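Local coordinates for triacylglycerol lipase (Clostridium botulinum, PDB 5AH1), which hydrolyses ester bonds as a zinc-binding alpha/beta-hydrolase of the lipase class and also attacks synthetic polyesters, at residues G114-T119 with G165-I170; T192-E197 with P212-G217. One frame throughout, in Å; residues are numbered along the deposited sequence.

In the fold
Both contacts belong to the alpha/beta-hydrolase fold, far from its middle: contact 1 lies about 19 Å and contact 2 about 20 Å, centre to centre, from the centre of the chain. Contact 1 covers an edge strand, 117-120, of the seven-stranded parallel sheet, whereas contact 2 closes over the end of helix 183-197. That helix follows strand 176-181 through a turn whose GxSxG pattern, with Ser-182, probably is the nucleophile elbow. The contacts follow one another along the chain. The centres of contact 1 and contact 2 are 20 Å apart, and the nearest atoms of contact 1 and contact 2 are about 6 Å apart, without touching. Helix 128-140 touches both, and the zinc ion lies about 9 Å from the side chain of Phe-214.

Contact 1: G114-T119 with G165-I170; sequences GHETYT and GIYKNI
Tyr-118 meets Ile-166 and Tyr-167 where an edge strand of the alpha/beta-hydrolase sheet, 117-120, is covered by the loop that leads from strand 159-163 to strand 176-181. No direct hydrogen bond joins the two segments; they meet through packing and through two bridging waters, one of them held weakly at Tyr-118 OH. Backbone bonds to Ile-80 and Leu-82 hold Tyr-118 in the sheet, while the backbones of Ile-166 and Tyr-167 bond to Tyr-138 and Ile-139 in helix 128-140.

The packing centres on Tyr-118. Its CG stands anti to the carbonyl carbon (chi1 -54°), which sets the ring alongside Ile-166 O and the Tyr-167 ring. Near the root of this side chain, CB touches CD1 of Ile-166 at 3.6 Å in the conformer described, and the same methyl also lies against Thr-119 O. Isoleucine probably suits the place because its long branch, CG1 and CD1, can reach the strand while the backbone stays back. Farther out, Ile-166 O sits over one face of the Tyr-118 ring, offset toward the rim. The rings of Tyr-118 and Tyr-167 meet obliquely, planes 41° apart, with CE2 of Tyr-118 3.7 Å from CD1 of Tyr-167. A type I turn runs from Tyr-167 to Ile-170.

The polar contacts gather at the outer end. Glu-116, extended beyond CG, accepts a hydrogen bond from Tyr-118 OH on the anti lone pair of OE2, an O-to-O distance of 2.6 Å that ties down both side chains. A tyrosine therefore serves twice here, its ring as packing surface and its hydroxyl as anchor. One water donates to Ile-166 O and, weakly, to the Tyr-118 hydroxyl. The second bridge is tighter: its water is 2.7 Å from both Glu-116 OE1 and Tyr-167 OH.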
loop_
_atom_site.group_PDB
_atom_site.type_symbol
_atom_site.label_atom_id
_atom_site.label_comp_id
_atom_site.label_asym_id
_atom_site.label_seq_id
_atom_site.Cartn_x
_atom_site.Cartn_y
_atom_site.Cartn_z
ATOM N N GLY A 114 -21.804 -5.761 -9.228
ATOM C CA GLY A 114 -22.401 -6.376 -8.058
ATOM C C GLY A 114 -21.455 -6.632 -6.894
ATOM O O GLY A 114 -21.782 -7.420 -6.001
ATOM N N HIS A 115 -20.294 -5.974 -6.894
ATOM C CA HIS A 115 -19.312 -6.124 -5.827
ATOM C C HIS A 115 -19.221 -4.801 -5.079
ATOM O O HIS A 115 -18.540 -3.873 -5.523
ATOM C CB HIS A 115 -17.959 -6.527 -6.413
ATOM C CG HIS A 115 -18.031 -7.680 -7.369
ATOM N ND1 HIS A 115 -18.274 -8.972 -6.961
ATOM C CD2 HIS A 115 -17.873 -7.735 -8.714
ATOM C CE1 HIS A 115 -18.278 -9.773 -8.015
ATOM N NE2 HIS A 115 -18.035 -9.046 -9.090
ATOM N N GLU A 116 -19.932 -4.706 -3.956
ATOM C CA GLU A 116 -19.950 -3.486 -3.152
ATOM C C GLU A 116 -18.528 -3.118 -2.743
ATOM O O GLU A 116 -17.826 -3.923 -2.118
ATOM C CB GLU A 116 -20.837 -3.671 -1.917
ATOM C CG GLU A 116 -21.082 -2.381 -1.138
ATOM C CD GLU A 116 -21.858 -2.603 0.146
ATOM O OE1 GLU A 116 -22.280 -3.746 0.396
ATOM O OE2 GLU A 116 -22.048 -1.643 0.918
ATOM N N THR A 117 -18.107 -1.914 -3.124
ATOM C CA THR A 117 -16.718 -1.488 -2.982
ATOM C C THR A 117 -16.622 -0.008 -2.645
ATOM O O THR A 117 -17.305 0.826 -3.245
ATOM C CB THR A 117 -15.923 -1.737 -4.286
ATOM O OG1 THR A 117 -15.940 -3.132 -4.606
ATOM C CG2 THR A 117 -14.463 -1.283 -4.163
ATOM N N TYR A 118 -15.740 0.284 -1.697
ATOM C CA TYR A 118 -15.396 1.642 -1.286
ATOM C C TYR A 118 -13.903 1.853 -1.382
ATOM O O TYR A 118 -13.113 0.898 -1.414
ATOM C CB TYR A 118 -15.839 1.880 0.159
ATOM C CG TYR A 118 -17.287 1.580 0.373
ATOM C CD1 TYR A 118 -18.235 2.537 0.078
ATOM C CD2 TYR A 118 -17.719 0.340 0.811
ATOM C CE1 TYR A 118 -19.569 2.289 0.225
ATOM C CE2 TYR A 118 -19.081 0.076 0.968
ATOM C CZ TYR A 118 -20.001 1.055 0.665
ATOM O OH TYR A 118 -21.364 0.830 0.799
ATOM N N THR A 119 -13.523 3.121 -1.392
ATOM C CA THR A 119 -12.124 3.516 -1.443
ATOM C C THR A 119 -11.820 4.371 -0.222
ATOM O O THR A 119 -12.534 5.332 0.060
ATOM C CB THR A 119 -11.829 4.329 -2.714
ATOM O OG1 THR A 119 -12.103 3.522 -3.866
ATOM C CG2 THR A 119 -10.373 4.760 -2.774
ATOM N N GLY A 165 -17.086 9.171 6.962
ATOM C CA GLY A 165 -17.268 7.740 7.150
ATOM C C GLY A 165 -17.862 7.117 5.910
ATOM O O GLY A 165 -18.931 7.545 5.470
ATOM N N ILE A 166 -17.180 6.134 5.329
ATOM C CA ILE A 166 -17.677 5.474 4.112
ATOM C C ILE A 166 -18.380 4.150 4.376
ATOM O O ILE A 166 -19.074 3.640 3.505
ATOM C CB ILE A 166 -16.568 5.206 3.073
ATOM C CG1 ILE A 166 -15.408 4.442 3.723
ATOM C CG2 ILE A 166 -16.133 6.517 2.422
ATOM C CD1 ILE A 166 -14.382 3.910 2.770
ATOM N N TYR A 167 -18.208 3.581 5.567
ATOM C CA TYR A 167 -18.930 2.345 5.902
ATOM C C TYR A 167 -19.225 2.361 7.389
ATOM O O TYR A 167 -18.668 1.591 8.171
ATOM C CB TYR A 167 -18.179 1.079 5.458
ATOM C CG TYR A 167 -19.051 -0.159 5.391
ATOM C CD1 TYR A 167 -20.122 -0.242 4.496
ATOM C CD2 TYR A 167 -18.797 -1.255 6.210
ATOM C CE1 TYR A 167 -20.916 -1.370 4.438
ATOM C CE2 TYR A 167 -19.592 -2.393 6.151
ATOM C CZ TYR A 167 -20.658 -2.443 5.265
ATOM O OH TYR A 167 -21.452 -3.568 5.187
ATOM N N LYS A 168 -20.124 3.265 7.765
ATOM C CA LYS A 168 -20.304 3.634 9.157
ATOM C C LYS A 168 -20.860 2.516 10.026
ATOM O O LYS A 168 -20.685 2.545 11.247
ATOM C CB LYS A 168 -21.205 4.864 9.261
ATOM C CG LYS A 168 -20.566 6.151 8.750
ATOM C CD LYS A 168 -21.453 7.371 9.055
ATOM C CE LYS A 168 -22.213 7.846 7.831
ATOM N NZ LYS A 168 -21.316 8.413 6.777
ATOM N N ASN A 169 -21.505 1.538 9.391
ATOM C CA ASN A 169 -22.166 0.442 10.097
ATOM C C ASN A 169 -21.265 -0.776 10.323
ATOM O O ASN A 169 -21.724 -1.815 10.805
ATOM C CB ASN A 169 -23.444 0.028 9.349
ATOM C CG ASN A 169 -23.182 -0.382 7.899
ATOM O OD1 ASN A 169 -22.302 0.168 7.221
ATOM N ND2 ASN A 169 -23.964 -1.347 7.411
ATOM N N ILE A 170 -19.984 -0.642 9.986
ATOM C CA ILE A 170 -19.026 -1.729 10.166
ATOM C C ILE A 170 -19.105 -2.296 11.580
ATOM O O ILE A 170 -19.272 -1.552 12.544
ATOM C CB ILE A 170 -17.585 -1.236 9.871
ATOM C CG1 ILE A 170 -16.627 -2.421 9.803
ATOM C CG2 ILE A 170 -17.113 -0.149 10.877
ATOM C CD1 ILE A 170 -15.274 -2.051 9.174
HETATM O O HOH W 1 -23.005 -3.985 2.977
HETATM O O HOH W 2 -21.782 3.033 3.367
#

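Contact 2: T192-E197 with P212-G217; sequences TQLLSE and PLFEGG
Leu-213 pushes its side chain against Leu-194 and Leu-195, two neighbours on the last turn of helix 183-197. With CG anti to the backbone N (chi1 177°), the end of the side chain swings in against the helix, and CD1 lodges between the two leucines, 3.7 Å from both Leu-194 CB and Leu-195 CD2. Leu-195 starts out pointing away from the loop, yet its branched end comes back and crosses Leu-213 at about a right angle. The branching of leucine is useful here, since one methyl of Leu-213 meets two partners while CD2 faces CD1 of Leu-194. Alongside, Leu-194 CD2 approaches the edge of the Phe-214 ring, near its plane, 4.3 Å from Phe-214 CD1.

Backbone groups make the polar join. Gly-217 N donates an almost straight bond to Ser-196 O (2.9 Å, 174°), arriving from above the carbonyl plane. Gly-216, without a side chain, brings its CA close beside Glu-197 C and takes a positive phi easily. The same CA makes a CH...O contact with Leu-195 O. A water can donate to Leu-195 O and Leu-213 O, though other acceptors compete for its protons; it accepts weakly from Gly-216 N. Within the helix, Ser-196 OG and N reach Thr-192 O from opposite faces of its plane.

Leu-195 also packs on Ile-221 of strand 221-227. Toward helix 128-140, Leu-213 touches Tyr-136, Leu-194 touches Trp-129, and the Phe-214 ring lies almost parallel to that of Trp-129.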
loop_
_atom_site.group_PDB
_atom_site.type_symbol
_atom_site.label_atom_id
_atom_site.label_comp_id
_atom_site.label_asym_id
_atom_site.label_seq_id
_atom_site.Cartn_x
_atom_site.Cartn_y
_atom_site.Cartn_z
ATOM N N THR A 192 -5.904 -4.108 11.210
ATOM C CA THR A 192 -6.511 -5.362 11.650
ATOM C C THR A 192 -5.943 -5.786 13.016
ATOM O O THR A 192 -6.672 -6.220 13.908
ATOM C CB THR A 192 -6.322 -6.457 10.583
ATOM O OG1 THR A 192 -6.942 -6.030 9.361
ATOM C CG2 THR A 192 -6.935 -7.757 11.039
ATOM N N GLN A 193 -4.649 -5.542 13.224
ATOM C CA GLN A 193 -3.986 -5.835 14.486
ATOM C C GLN A 193 -4.580 -4.990 15.613
ATOM O O GLN A 193 -4.935 -5.489 16.681
ATOM C CB GLN A 193 -2.491 -5.566 14.366
ATOM C CG GLN A 193 -1.738 -5.691 15.676
ATOM C CD GLN A 193 -1.655 -7.101 16.182
ATOM O OE1 GLN A 193 -1.628 -8.066 15.408
ATOM N NE2 GLN A 193 -1.636 -7.233 17.496
ATOM N N LEU A 194 -4.677 -3.686 15.372
ATOM C CA LEU A 194 -5.214 -2.777 16.370
ATOM C C LEU A 194 -6.684 -3.067 16.675
ATOM O O LEU A 194 -7.083 -3.110 17.836
ATOM C CB LEU A 194 -5.033 -1.324 15.911
ATOM C CG LEU A 194 -3.588 -0.805 15.981
ATOM C CD1 LEU A 194 -3.462 0.542 15.313
ATOM C CD2 LEU A 194 -3.079 -0.717 17.424
ATOM N N LEU A 195 -7.504 -3.261 15.651
ATOM C CA LEU A 195 -8.901 -3.586 15.890
ATOM C C LEU A 195 -9.023 -4.811 16.790
ATOM O O LEU A 195 -9.769 -4.810 17.760
ATOM C CB LEU A 195 -9.652 -3.821 14.577
ATOM C CG LEU A 195 -9.972 -2.562 13.765
ATOM C CD1 LEU A 195 -10.464 -2.972 12.387
ATOM C CD2 LEU A 195 -10.994 -1.685 14.473
ATOM N N SER A 196 -8.238 -5.838 16.488
ATOM C CA SER A 196 -8.361 -7.110 17.182
ATOM C C SER A 196 -7.803 -7.053 18.595
ATOM O O SER A 196 -8.428 -7.543 19.530
ATOM C CB SER A 196 -7.624 -8.197 16.396
ATOM O OG SER A 196 -8.141 -8.366 15.082
ATOM N N GLU A 197 -6.626 -6.457 18.751
ATOM C CA GLU A 197 -5.897 -6.548 20.016
ATOM C C GLU A 197 -5.649 -5.219 20.723
ATOM O O GLU A 197 -5.212 -5.217 21.867
ATOM C CB GLU A 197 -4.564 -7.266 19.802
ATOM C CG GLU A 197 -4.720 -8.696 19.316
ATOM C CD GLU A 197 -3.466 -9.521 19.514
ATOM O OE1 GLU A 197 -3.086 -9.754 20.675
ATOM O OE2 GLU A 197 -2.841 -9.928 18.519
ATOM N N PRO A 212 -11.769 4.083 20.353
ATOM C CA PRO A 212 -12.143 2.665 20.413
ATOM C C PRO A 212 -11.147 1.772 19.673
ATOM O O PRO A 212 -11.001 0.595 20.028
ATOM C CB PRO A 212 -13.509 2.639 19.729
ATOM C CG PRO A 212 -14.098 4.008 20.044
ATOM C CD PRO A 212 -12.909 4.946 19.978
ATOM N N LEU A 213 -10.482 2.309 18.650
ATOM C CA LEU A 213 -9.493 1.543 17.899
ATOM C C LEU A 213 -8.491 0.855 18.820
ATOM O O LEU A 213 -8.055 -0.266 18.570
ATOM C CB LEU A 213 -8.761 2.437 16.888
ATOM C CG LEU A 213 -7.648 1.753 16.078
ATOM C CD1 LEU A 213 -8.199 0.544 15.303
ATOM C CD2 LEU A 213 -6.977 2.741 15.142
ATOM N N PHE A 214 -8.082 1.541 19.874
ATOM C CA PHE A 214 -6.990 1.049 20.697
ATOM C C PHE A 214 -7.425 0.082 21.800
ATOM O O PHE A 214 -6.572 -0.434 22.522
ATOM C CB PHE A 214 -6.210 2.225 21.306
ATOM C CG PHE A 214 -5.704 3.203 20.279
ATOM C CD1 PHE A 214 -4.957 2.769 19.195
ATOM C CD2 PHE A 214 -5.983 4.560 20.385
ATOM C CE1 PHE A 214 -4.513 3.650 18.239
ATOM C CE2 PHE A 214 -5.537 5.442 19.426
ATOM C CZ PHE A 214 -4.811 4.990 18.352
ATOM N N GLU A 215 -8.727 -0.176 21.935
ATOM C CA GLU A 215 -9.198 -1.000 23.047
ATOM C C GLU A 215 -9.184 -2.498 22.753
ATOM O O GLU A 215 -9.152 -3.293 23.684
ATOM C CB GLU A 215 -10.564 -0.500 23.535
ATOM C CG GLU A 215 -10.494 0.908 24.137
ATOM C CD GLU A 215 -11.799 1.396 24.772
ATOM O OE1 GLU A 215 -12.828 1.466 24.066
ATOM O OE2 GLU A 215 -11.801 1.730 25.980
ATOM N N GLY A 216 -9.122 -2.866 21.479
ATOM C CA GLY A 216 -9.177 -4.260 21.075
ATOM C C GLY A 216 -10.575 -4.843 21.075
ATOM O O GLY A 216 -11.544 -4.167 21.430
ATOM N N GLY A 217 -10.670 -6.105 20.676
ATOM C CA GLY A 217 -11.902 -6.868 20.749
ATOM C C GLY A 217 -12.823 -6.714 19.558
ATOM O O GLY A 217 -13.960 -7.166 19.620
HETATM O O HOH W 3 -10.109 -2.187 18.896
#